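Local coordinates for dimethyl-sulfide monooxygenase (Hyphomicrobium sulfonivorans, PDB 6AK1), which catalyses the NADH- and FMN-dependent oxidation of dimethyl sulfide by oxygen to methanethiol and formaldehyde, the first step of dimethyl sulfide degradation, at residues M12-W23 / R75-P85; A238-T248 / R270-L280. All blocks are in the same frame, centred on the assembly; numbering follows the deposited sequence.

In the fold
Both contacts belong to the TIM barrel of the luciferase-like monooxygenase family, and their centres lie about 26 Å apart. Contact 1 comes first and closes before contact 2 opens. It pairs two loops, one following strand 6-12 and the other leading from helix 71-75 to helix 89-94. Contact 2 lies in the barrel wall, where strand 243-246 pairs in parallel with strand 276-284, the two connected by helix 251-267. Strand 393-397 pairs with both 6-12 and 276-284, so it ties the two regions into one sheet. They also touch directly, Gln-18 packing on Leu-280. Contact 1 lies beside Asp-58, a probable FMN ligand, whereas contact 2 builds the barrel framework.

Contact 1. Residues M12-W23 / R75-P85; sequences MTCVSHQSAGTW and RDADQVPVNDP
This is a largely buried loop-to-loop contact at the C-terminal end of the barrel strands, joining the loop that leaves strand 6-12 to the one that follows helix 71-75. Ser-16 is held through both backbone and side chain: its N donates to Ala-77 O, its O accepts from Gln-79 N, and OG gives a 2.8 Å bond to Asp-76 O, lying almost in line with that carbonyl. Ala-77, with positive phi, closes the preceding helix as the C-prime residue of a Schellman motif, and its CB packs on Val-15 CB at 3.6 Å. Just before it, Asp-76 extends its carboxylate to 12-23. CG lies opposite the backbone N (chi1 -172°), which carries OD1 to within 2.7 Å of Trp-23 NE1; the indole donates in its own ring plane but meets the oxygen from above the carboxylate plane. Gly-21 N adds weak bonds to both carboxylate oxygens. Gln-79 reaches across Met-12 at about a right angle, with Met-12 CE 3.3 Å from Gln-79 OE1, while NE2 bonds His-17 O at 3.1 Å and OE1 is taken by Tyr-63. The amide is thus fixed at both ends. At the far end Asn-83 N bonds Thr-13 O at 2.9 Å, and Thr-13 CG2 presses on Asn-83 CB. A water bridges Val-15 N to Ala-77 O and Pro-81 O where the backbones part. Val-82, whose CG2 packs against Met-12 CE, also touches Asp-58, an FMN ligand by similarity. Next to that probable site, Ser-16 OG and Gln-79 NE2 find acceptors across the contact, and scattered polar bonds replace extended strand pairing.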
loop_
_atom_site.group_PDB
_atom_site.type_symbol
_atom_site.label_atom_id
_atom_site.label_comp_id
_atom_site.label_asym_id
_atom_site.label_seq_id
_atom_site.Cartn_x
_atom_site.Cartn_y
_atom_site.Cartn_z
ATOM N N MET A 12 -2.234 -3.643 8.709
ATOM C CA MET A 12 -0.867 -3.321 9.083
ATOM C C MET A 12 -0.478 -4.324 10.154
ATOM O O MET A 12 -1.343 -4.836 10.852
ATOM C CB MET A 12 -0.755 -1.868 9.584
ATOM C CG MET A 12 0.633 -1.419 10.014
ATOM S SD MET A 12 0.734 0.395 10.264
ATOM C CE MET A 12 2.180 0.490 11.292
ATOM N N THR A 13 0.811 -4.647 10.261
ATOM C CA THR A 13 1.213 -5.699 11.197
ATOM C C THR A 13 1.341 -5.121 12.611
ATOM O O THR A 13 2.391 -5.177 13.254
ATOM C CB THR A 13 2.508 -6.371 10.747
ATOM O OG1 THR A 13 2.539 -6.489 9.317
ATOM C CG2 THR A 13 2.613 -7.760 11.368
ATOM N N CYS A 14 0.230 -4.554 13.085
ATOM C CA CYS A 14 0.164 -3.876 14.374
ATOM C C CYS A 14 -1.279 -3.927 14.871
ATOM O O CYS A 14 -2.156 -4.469 14.202
ATOM C CB CYS A 14 0.641 -2.429 14.261
ATOM S SG CYS A 14 -0.490 -1.384 13.323
ATOM N N VAL A 15 -1.532 -3.313 16.034
ATOM C CA VAL A 15 -2.847 -3.408 16.665
ATOM C C VAL A 15 -3.761 -2.269 16.206
ATOM O O VAL A 15 -4.766 -2.505 15.526
ATOM C CB VAL A 15 -2.717 -3.429 18.198
ATOM C CG1 VAL A 15 -4.101 -3.486 18.849
ATOM C CG2 VAL A 15 -1.846 -4.616 18.662
ATOM N N SER A 16 -3.446 -1.032 16.586
ATOM C CA SER A 16 -4.242 0.130 16.184
ATOM C C SER A 16 -3.622 0.757 14.937
ATOM O O SER A 16 -2.499 1.276 14.983
ATOM C CB SER A 16 -4.330 1.143 17.317
ATOM O OG SER A 16 -5.030 0.615 18.440
ATOM N N HIS A 17 -4.359 0.718 13.830
ATOM C CA HIS A 17 -3.850 1.159 12.540
ATOM C C HIS A 17 -4.435 2.515 12.169
ATOM O O HIS A 17 -3.748 3.537 12.222
ATOM C CB HIS A 17 -4.184 0.115 11.463
ATOM C CG HIS A 17 -3.630 0.428 10.110
ATOM N ND1 HIS A 17 -4.117 -0.153 8.957
ATOM C CD2 HIS A 17 -2.622 1.250 9.723
ATOM C CE1 HIS A 17 -3.437 0.302 7.916
ATOM N NE2 HIS A 17 -2.527 1.158 8.353
ATOM N N GLN A 18 -5.698 2.519 11.762
ATOM C CA GLN A 18 -6.424 3.738 11.438
ATOM C C GLN A 18 -7.447 4.128 12.504
ATOM O O GLN A 18 -8.051 5.202 12.389
ATOM C CB GLN A 18 -7.121 3.592 10.081
ATOM C CG GLN A 18 -6.180 3.303 8.919
ATOM C CD GLN A 18 -5.242 4.477 8.593
ATOM O OE1 GLN A 18 -4.017 4.339 8.622
ATOM N NE2 GLN A 18 -5.819 5.625 8.272
ATOM N N SER A 19 -7.642 3.308 13.547
ATOM C CA SER A 19 -8.635 3.562 14.588
ATOM C C SER A 19 -8.012 3.390 15.967
ATOM O O SER A 19 -7.172 2.508 16.174
ATOM C CB SER A 19 -9.835 2.617 14.466
ATOM O OG SER A 19 -10.605 2.914 13.310
ATOM N N ALA A 20 -8.454 4.211 16.922
ATOM C CA ALA A 20 -7.892 4.228 18.269
ATOM C C ALA A 20 -8.881 3.629 19.260
ATOM O O ALA A 20 -10.070 3.945 19.212
ATOM C CB ALA A 20 -7.527 5.656 18.684
ATOM N N GLY A 21 -8.392 2.768 20.158
ATOM C CA GLY A 21 -9.217 2.179 21.196
ATOM C C GLY A 21 -10.143 1.047 20.777
ATOM O O GLY A 21 -10.518 0.229 21.631
ATOM N N THR A 22 -10.516 0.948 19.495
ATOM C CA THR A 22 -11.461 -0.083 19.060
ATOM C C THR A 22 -10.899 -1.505 19.117
ATOM O O THR A 22 -11.671 -2.461 18.955
ATOM C CB THR A 22 -11.954 0.209 17.646
ATOM O OG1 THR A 22 -10.836 0.325 16.769
ATOM C CG2 THR A 22 -12.776 1.509 17.600
ATOM N N TRP A 23 -9.592 -1.679 19.347
ATOM C CA TRP A 23 -9.062 -3.011 19.616
ATOM C C TRP A 23 -9.609 -3.589 20.909
ATOM O O TRP A 23 -9.528 -4.802 21.125
ATOM C CB TRP A 23 -7.541 -2.978 19.689
ATOM C CG TRP A 23 -7.016 -2.163 20.825
ATOM C CD1 TRP A 23 -6.742 -0.812 20.825
ATOM C CD2 TRP A 23 -6.690 -2.637 22.138
ATOM N NE1 TRP A 23 -6.252 -0.432 22.055
ATOM C CE2 TRP A 23 -6.225 -1.526 22.882
ATOM C CE3 TRP A 23 -6.749 -3.889 22.760
ATOM C CZ2 TRP A 23 -5.812 -1.639 24.211
ATOM C CZ3 TRP A 23 -6.341 -3.997 24.086
ATOM C CH2 TRP A 23 -5.879 -2.876 24.795
ATOM N N ARG A 75 0.312 3.022 24.927
ATOM C CA ARG A 75 -0.824 2.654 25.772
ATOM C C ARG A 75 -2.006 2.168 24.944
ATOM O O ARG A 75 -2.733 1.264 25.367
ATOM C CB ARG A 75 -1.234 3.831 26.662
ATOM C CG ARG A 75 -0.236 4.108 27.782
ATOM C CD ARG A 75 -0.622 5.357 28.622
ATOM N NE ARG A 75 -1.905 5.204 29.315
ATOM C CZ ARG A 75 -2.046 4.565 30.474
ATOM N NH1 ARG A 75 -0.991 4.010 31.058
ATOM N NH2 ARG A 75 -3.245 4.464 31.041
ATOM N N ASP A 76 -2.219 2.749 23.767
ATOM C CA ASP A 76 -3.285 2.321 22.873
ATOM C C ASP A 76 -2.763 1.513 21.677
ATOM O O ASP A 76 -3.523 1.237 20.741
ATOM C CB ASP A 76 -4.078 3.548 22.406
ATOM C CG ASP A 76 -5.331 3.184 21.635
ATOM O OD1 ASP A 76 -6.084 2.310 22.102
ATOM O OD2 ASP A 76 -5.541 3.752 20.550
ATOM N N ALA A 77 -1.487 1.121 21.695
ATOM C CA ALA A 77 -0.896 0.283 20.649
ATOM C C ALA A 77 -1.077 0.892 19.262
ATOM O O ALA A 77 -1.365 0.187 18.286
ATOM C CB ALA A 77 -1.462 -1.142 20.687
ATOM N N ASP A 78 -0.873 2.209 19.167
ATOM C CA ASP A 78 -1.045 2.966 17.922
ATOM C C ASP A 78 0.198 2.799 17.047
ATOM O O ASP A 78 1.159 3.573 17.125
ATOM C CB ASP A 78 -1.334 4.431 18.226
ATOM C CG ASP A 78 -2.536 4.591 19.140
ATOM O OD1 ASP A 78 -3.665 4.272 18.702
ATOM O OD2 ASP A 78 -2.342 4.986 20.311
ATOM N N GLN A 79 0.155 1.760 16.199
ATOM C CA GLN A 79 1.212 1.370 15.265
ATOM C C GLN A 79 2.518 1.037 15.982
ATOM O O GLN A 79 3.587 1.023 15.367
ATOM C CB GLN A 79 1.401 2.443 14.181
ATOM C CG GLN A 79 0.110 2.652 13.351
ATOM C CD GLN A 79 0.315 3.500 12.094
ATOM O OE1 GLN A 79 1.445 3.700 11.638
ATOM N NE2 GLN A 79 -0.786 4.011 11.534
ATOM N N VAL A 80 2.438 0.759 17.283
ATOM C CA VAL A 80 3.519 0.143 18.028
ATOM C C VAL A 80 2.869 -0.787 19.062
ATOM O O VAL A 80 1.929 -0.392 19.740
ATOM C CB VAL A 80 4.455 1.198 18.689
ATOM C CG1 VAL A 80 3.699 2.089 19.685
ATOM C CG2 VAL A 80 5.655 0.511 19.369
ATOM N N PRO A 81 3.329 -2.046 19.157
ATOM C CA PRO A 81 4.376 -2.706 18.361
ATOM C C PRO A 81 3.999 -2.892 16.895
ATOM O O PRO A 81 2.820 -2.949 16.566
ATOM C CB PRO A 81 4.539 -4.070 19.051
ATOM C CG PRO A 81 3.205 -4.307 19.732
ATOM C CD PRO A 81 2.762 -2.945 20.183
ATOM N N VAL A 82 4.995 -2.967 16.016
ATOM C CA VAL A 82 4.750 -3.231 14.603
ATOM C C VAL A 82 5.778 -4.254 14.124
ATOM O O VAL A 82 6.982 -4.081 14.337
ATOM C CB VAL A 82 4.795 -1.941 13.760
ATOM C CG1 VAL A 82 6.068 -1.188 14.023
ATOM C CG2 VAL A 82 4.646 -2.253 12.256
ATOM N N ASN A 83 5.299 -5.341 13.524
ATOM C CA ASN A 83 6.177 -6.373 12.999
ATOM C C ASN A 83 6.427 -6.178 11.502
ATOM O O ASN A 83 5.742 -5.411 10.816
ATOM C CB ASN A 83 5.592 -7.762 13.269
ATOM C CG ASN A 83 5.834 -8.220 14.696
ATOM O OD1 ASN A 83 6.436 -7.498 15.492
ATOM N ND2 ASN A 83 5.363 -9.422 15.027
ATOM N N ASP A 84 7.443 -6.869 11.015
ATOM C CA ASP A 84 7.832 -6.845 9.610
ATOM C C ASP A 84 6.711 -7.413 8.743
ATOM O O ASP A 84 6.290 -8.556 8.960
ATOM C CB ASP A 84 9.130 -7.648 9.480
ATOM C CG ASP A 84 9.501 -8.001 8.049
ATOM O OD1 ASP A 84 9.133 -7.288 7.084
ATOM O OD2 ASP A 84 10.207 -9.025 7.898
ATOM N N PRO A 85 6.192 -6.652 7.773
ATOM C CA PRO A 85 5.044 -7.130 6.984
ATOM C C PRO A 85 5.379 -8.222 5.986
ATOM O O PRO A 85 4.441 -8.781 5.394
ATOM C CB PRO A 85 4.574 -5.864 6.251
ATOM C CG PRO A 85 5.841 -5.100 6.044
ATOM C CD PRO A 85 6.627 -5.312 7.346
HETATM O O HOH W 1 0.396 -2.189 17.706
#

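Contact 2. Residues A238-T248 / R270-L280; sequences ASNAEGMFILT and RSRDSIKIFML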
loop_
_atom_site.group_PDB
_atom_site.type_symbol
_atom_site.label_atom_id
_atom_site.label_comp_id
_atom_site.label_asym_id
_atom_site.label_seq_id
_atom_site.Cartn_x
_atom_site.Cartn_y
_atom_site.Cartn_z
ATOM N N ALA A 238 3.168 9.439 -10.470
ATOM C CA ALA A 238 2.509 9.238 -11.759
ATOM C C ALA A 238 3.385 8.472 -12.750
ATOM O O ALA A 238 2.865 7.755 -13.619
ATOM C CB ALA A 238 2.099 10.590 -12.351
ATOM N N SER A 239 4.708 8.621 -12.662
ATOM C CA SER A 239 5.572 7.859 -13.562
ATOM C C SER A 239 5.562 6.365 -13.233
ATOM O O SER A 239 5.543 5.531 -14.141
ATOM C CB SER A 239 7.000 8.405 -13.511
ATOM O OG SER A 239 7.006 9.797 -13.730
ATOM N N ASN A 240 5.556 5.996 -11.953
ATOM C CA ASN A 240 5.825 4.602 -11.591
ATOM C C ASN A 240 4.603 3.805 -11.153
ATOM O O ASN A 240 4.573 2.594 -11.376
ATOM C CB ASN A 240 6.862 4.546 -10.465
ATOM C CG ASN A 240 8.209 5.050 -10.900
ATOM O OD1 ASN A 240 8.947 4.353 -11.599
ATOM N ND2 ASN A 240 8.533 6.272 -10.510
ATOM N N ALA A 241 3.603 4.447 -10.549
ATOM C CA ALA A 241 2.528 3.721 -9.882
ATOM C C ALA A 241 1.672 2.955 -10.878
ATOM O O ALA A 241 1.257 3.496 -11.906
ATOM C CB ALA A 241 1.651 4.682 -9.072
ATOM N N GLU A 242 1.416 1.686 -10.579
ATOM C CA GLU A 242 0.318 0.977 -11.219
ATOM C C GLU A 242 -0.948 0.995 -10.376
ATOM O O GLU A 242 -2.047 0.954 -10.932
ATOM C CB GLU A 242 0.727 -0.461 -11.535
ATOM C CG GLU A 242 1.997 -0.538 -12.383
ATOM C CD GLU A 242 2.498 -1.964 -12.588
ATOM O OE1 GLU A 242 2.120 -2.597 -13.602
ATOM O OE2 GLU A 242 3.270 -2.448 -11.722
ATOM N N GLY A 243 -0.816 1.059 -9.053
ATOM C CA GLY A 243 -1.919 1.360 -8.158
ATOM C C GLY A 243 -1.523 2.564 -7.324
ATOM O O GLY A 243 -0.393 2.614 -6.816
ATOM N N MET A 244 -2.399 3.560 -7.203
ATOM C CA MET A 244 -2.090 4.747 -6.420
ATOM C C MET A 244 -3.088 4.868 -5.281
ATOM O O MET A 244 -4.302 4.805 -5.503
ATOM C CB MET A 244 -2.094 6.009 -7.280
ATOM C CG MET A 244 -1.265 7.125 -6.658
ATOM S SD MET A 244 -1.180 8.600 -7.685
ATOM C CE MET A 244 -0.267 7.953 -9.089
ATOM N N PHE A 245 -2.566 5.034 -4.067
ATOM C CA PHE A 245 -3.353 5.020 -2.840
ATOM C C PHE A 245 -3.502 6.472 -2.383
ATOM O O PHE A 245 -2.512 7.123 -2.034
ATOM C CB PHE A 245 -2.659 4.135 -1.802
ATOM C CG PHE A 245 -3.364 4.038 -0.481
ATOM C CD1 PHE A 245 -4.734 4.289 -0.358
ATOM C CD2 PHE A 245 -2.653 3.692 0.659
ATOM C CE1 PHE A 245 -5.379 4.187 0.881
ATOM C CE2 PHE A 245 -3.290 3.587 1.897
ATOM C CZ PHE A 245 -4.658 3.837 2.007
ATOM N N ILE A 246 -4.735 6.993 -2.418
ATOM C CA ILE A 246 -4.975 8.403 -2.161
ATOM C C ILE A 246 -5.815 8.581 -0.905
ATOM O O ILE A 246 -6.545 7.690 -0.464
ATOM C CB ILE A 246 -5.651 9.116 -3.347
ATOM C CG1 ILE A 246 -7.043 8.531 -3.613
ATOM C CG2 ILE A 246 -4.775 9.061 -4.586
ATOM C CD1 ILE A 246 -7.882 9.399 -4.525
ATOM N N LEU A 247 -5.706 9.774 -0.337
ATOM C CA LEU A 247 -6.504 10.197 0.805
ATOM C C LEU A 247 -7.388 11.347 0.336
ATOM O O LEU A 247 -6.884 12.431 0.030
ATOM C CB LEU A 247 -5.598 10.616 1.958
ATOM C CG LEU A 247 -6.291 11.085 3.226
ATOM C CD1 LEU A 247 -7.242 10.005 3.702
ATOM C CD2 LEU A 247 -5.249 11.416 4.295
ATOM N N THR A 248 -8.698 11.113 0.239
ATOM C CA THR A 248 -9.625 12.168 -0.156
ATOM C C THR A 248 -10.840 12.176 0.763
ATOM O O THR A 248 -11.346 11.118 1.151
ATOM C CB THR A 248 -10.065 12.020 -1.624
ATOM O OG1 THR A 248 -11.104 12.970 -1.907
ATOM C CG2 THR A 248 -10.552 10.608 -1.918
ATOM N N ARG A 270 1.966 7.711 -20.376
ATOM C CA ARG A 270 1.116 6.562 -20.100
ATOM C C ARG A 270 -0.335 6.912 -20.427
ATOM O O ARG A 270 -0.650 8.035 -20.833
ATOM C CB ARG A 270 1.291 6.133 -18.641
ATOM C CG ARG A 270 2.751 6.082 -18.183
ATOM C CD ARG A 270 2.867 5.848 -16.660
ATOM N NE ARG A 270 2.391 4.524 -16.237
ATOM C CZ ARG A 270 2.159 4.191 -14.969
ATOM N NH1 ARG A 270 2.365 5.085 -14.012
ATOM N NH2 ARG A 270 1.720 2.975 -14.653
ATOM N N SER A 271 -1.220 5.935 -20.263
ATOM C CA SER A 271 -2.651 6.136 -20.455
ATOM C C SER A 271 -3.315 6.613 -19.168
ATOM O O SER A 271 -2.807 6.409 -18.064
ATOM C CB SER A 271 -3.331 4.844 -20.906
ATOM O OG SER A 271 -2.733 4.351 -22.076
ATOM N N ARG A 272 -4.497 7.221 -19.325
ATOM C CA ARG A 272 -5.266 7.639 -18.160
ATOM C C ARG A 272 -5.696 6.444 -17.313
ATOM O O ARG A 272 -5.862 6.580 -16.094
ATOM C CB ARG A 272 -6.478 8.458 -18.603
ATOM C CG ARG A 272 -6.104 9.653 -19.460
ATOM C CD ARG A 272 -7.311 10.539 -19.768
ATOM N NE ARG A 272 -7.819 11.237 -18.589
ATOM C CZ ARG A 272 -7.266 12.334 -18.078
ATOM N NH1 ARG A 272 -6.180 12.859 -18.634
ATOM N NH2 ARG A 272 -7.789 12.906 -17.006
ATOM N N ASP A 273 -5.870 5.272 -17.924
ATOM C CA ASP A 273 -6.263 4.075 -17.196
ATOM C C ASP A 273 -5.076 3.186 -16.820
ATOM O O ASP A 273 -5.277 2.042 -16.410
ATOM C CB ASP A 273 -7.297 3.280 -18.005
ATOM C CG ASP A 273 -6.743 2.743 -19.318
ATOM O OD1 ASP A 273 -5.706 3.253 -19.789
ATOM O OD2 ASP A 273 -7.353 1.806 -19.885
ATOM N N SER A 274 -3.848 3.687 -16.947
ATOM C CA SER A 274 -2.664 2.921 -16.576
ATOM C C SER A 274 -2.477 2.833 -15.069
ATOM O O SER A 274 -1.788 1.924 -14.590
ATOM C CB SER A 274 -1.411 3.550 -17.195
ATOM O OG SER A 274 -1.408 3.400 -18.608
ATOM N N ILE A 275 -3.069 3.757 -14.321
ATOM C CA ILE A 275 -2.966 3.803 -12.870
ATOM C C ILE A 275 -4.343 3.510 -12.307
ATOM O O ILE A 275 -5.325 4.150 -12.700
ATOM C CB ILE A 275 -2.466 5.174 -12.382
ATOM C CG1 ILE A 275 -1.197 5.583 -13.135
ATOM C CG2 ILE A 275 -2.254 5.172 -10.869
ATOM C CD1 ILE A 275 -0.650 6.956 -12.715
ATOM N N LYS A 276 -4.421 2.550 -11.397
ATOM C CA LYS A 276 -5.653 2.275 -10.680
ATOM C C LYS A 276 -5.590 3.027 -9.362
ATOM O O LYS A 276 -4.582 2.953 -8.656
ATOM C CB LYS A 276 -5.832 0.777 -10.460
ATOM C CG LYS A 276 -5.624 -0.037 -11.717
ATOM C CD LYS A 276 -6.602 0.381 -12.799
ATOM C CE LYS A 276 -6.173 -0.177 -14.153
ATOM N NZ LYS A 276 -7.155 0.129 -15.234
ATOM N N ILE A 277 -6.643 3.783 -9.050
ATOM C CA ILE A 277 -6.627 4.722 -7.935
ATOM C C ILE A 277 -7.504 4.168 -6.813
ATOM O O ILE A 277 -8.695 3.901 -7.007
ATOM C CB ILE A 277 -7.087 6.121 -8.376
ATOM C CG1 ILE A 277 -6.172 6.645 -9.494
ATOM C CG2 ILE A 277 -7.092 7.067 -7.198
ATOM C CD1 ILE A 277 -6.545 8.015 -10.033
ATOM N N PHE A 278 -6.913 3.995 -5.641
ATOM C CA PHE A 278 -7.597 3.436 -4.489
ATOM C C PHE A 278 -7.627 4.493 -3.402
ATOM O O PHE A 278 -6.600 5.121 -3.118
ATOM C CB PHE A 278 -6.887 2.175 -3.973
ATOM C CG PHE A 278 -6.594 1.169 -5.037
ATOM C CD1 PHE A 278 -7.567 0.820 -5.959
ATOM C CD2 PHE A 278 -5.337 0.576 -5.127
ATOM C CE1 PHE A 278 -7.296 -0.120 -6.962
ATOM C CE2 PHE A 278 -5.057 -0.370 -6.115
ATOM C CZ PHE A 278 -6.040 -0.713 -7.041
ATOM N N MET A 279 -8.784 4.690 -2.793
ATOM C CA MET A 279 -8.915 5.688 -1.749
ATOM C C MET A 279 -9.123 5.002 -0.410
ATOM O O MET A 279 -9.716 3.929 -0.327
ATOM C CB MET A 279 -10.076 6.651 -2.028
ATOM C CG MET A 279 -11.436 5.968 -2.142
ATOM S SD MET A 279 -12.821 7.120 -2.272
ATOM C CE MET A 279 -13.059 7.574 -0.548
ATOM N N LEU A 280 -8.624 5.631 0.637
ATOM C CA LEU A 280 -8.862 5.155 1.988
ATOM C C LEU A 280 -10.330 5.367 2.356
ATOM O O LEU A 280 -10.903 6.427 2.086
ATOM C CB LEU A 280 -7.936 5.880 2.965
ATOM C CG LEU A 280 -8.221 5.717 4.463
ATOM C CD1 LEU A 280 -7.963 4.283 4.846
ATOM C CD2 LEU A 280 -7.346 6.642 5.277
HETATM O O HOH W 2 -9.720 8.630 1.074
#
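Arg-270 and the paired residues of strands 243-246 and 276-280 join the two ends of a beta-alpha-beta crossover in the TIM barrel, the strands running parallel at 26° and linked by helix 251-267. The guanidinium lies edge-on to the end of helix 232-240. NH1 bonds Ala-238 O at 2.7 Å, and NH1 and NH2 together grip Ala-241 O end-on, both from the same face of its carbonyl plane. With an alanine here the three N-H bonds are gone, and the carbonyls of Ala-238 and Ala-241 would probably be left without a mate from this segment, the helix end being less firmly tied to 270-280. Next to it, Ile-275 crosses Met-244 obliquely, its CG2 3.7 Å from Met-244 CB and Ile-275 CD1 against Met-244 CE, which the bend at chi3 (-66°) brings round. Further along on the Met-244 side, Ile-246 CD1 meets Ile-277 CG2 at 3.6 Å, on the face covered by Ile-261 of the crossover helix. On the other face Phe-245, with CG opposite its backbone N, turns its ring edge to the neighbouring strand: CE1 lies 3.7 Å from Leu-280 CB, and Phe-278 O sits at the edge in the ring plane. Asn-395 touches both phenylalanines there. Phe-278 CE2 lies 4.1 Å from Gly-243 CA, where a side chain would crowd the ring. Between the strands, Phe-278 N bonds Met-244 O at 2.7 Å with an N-H...O angle of 175°.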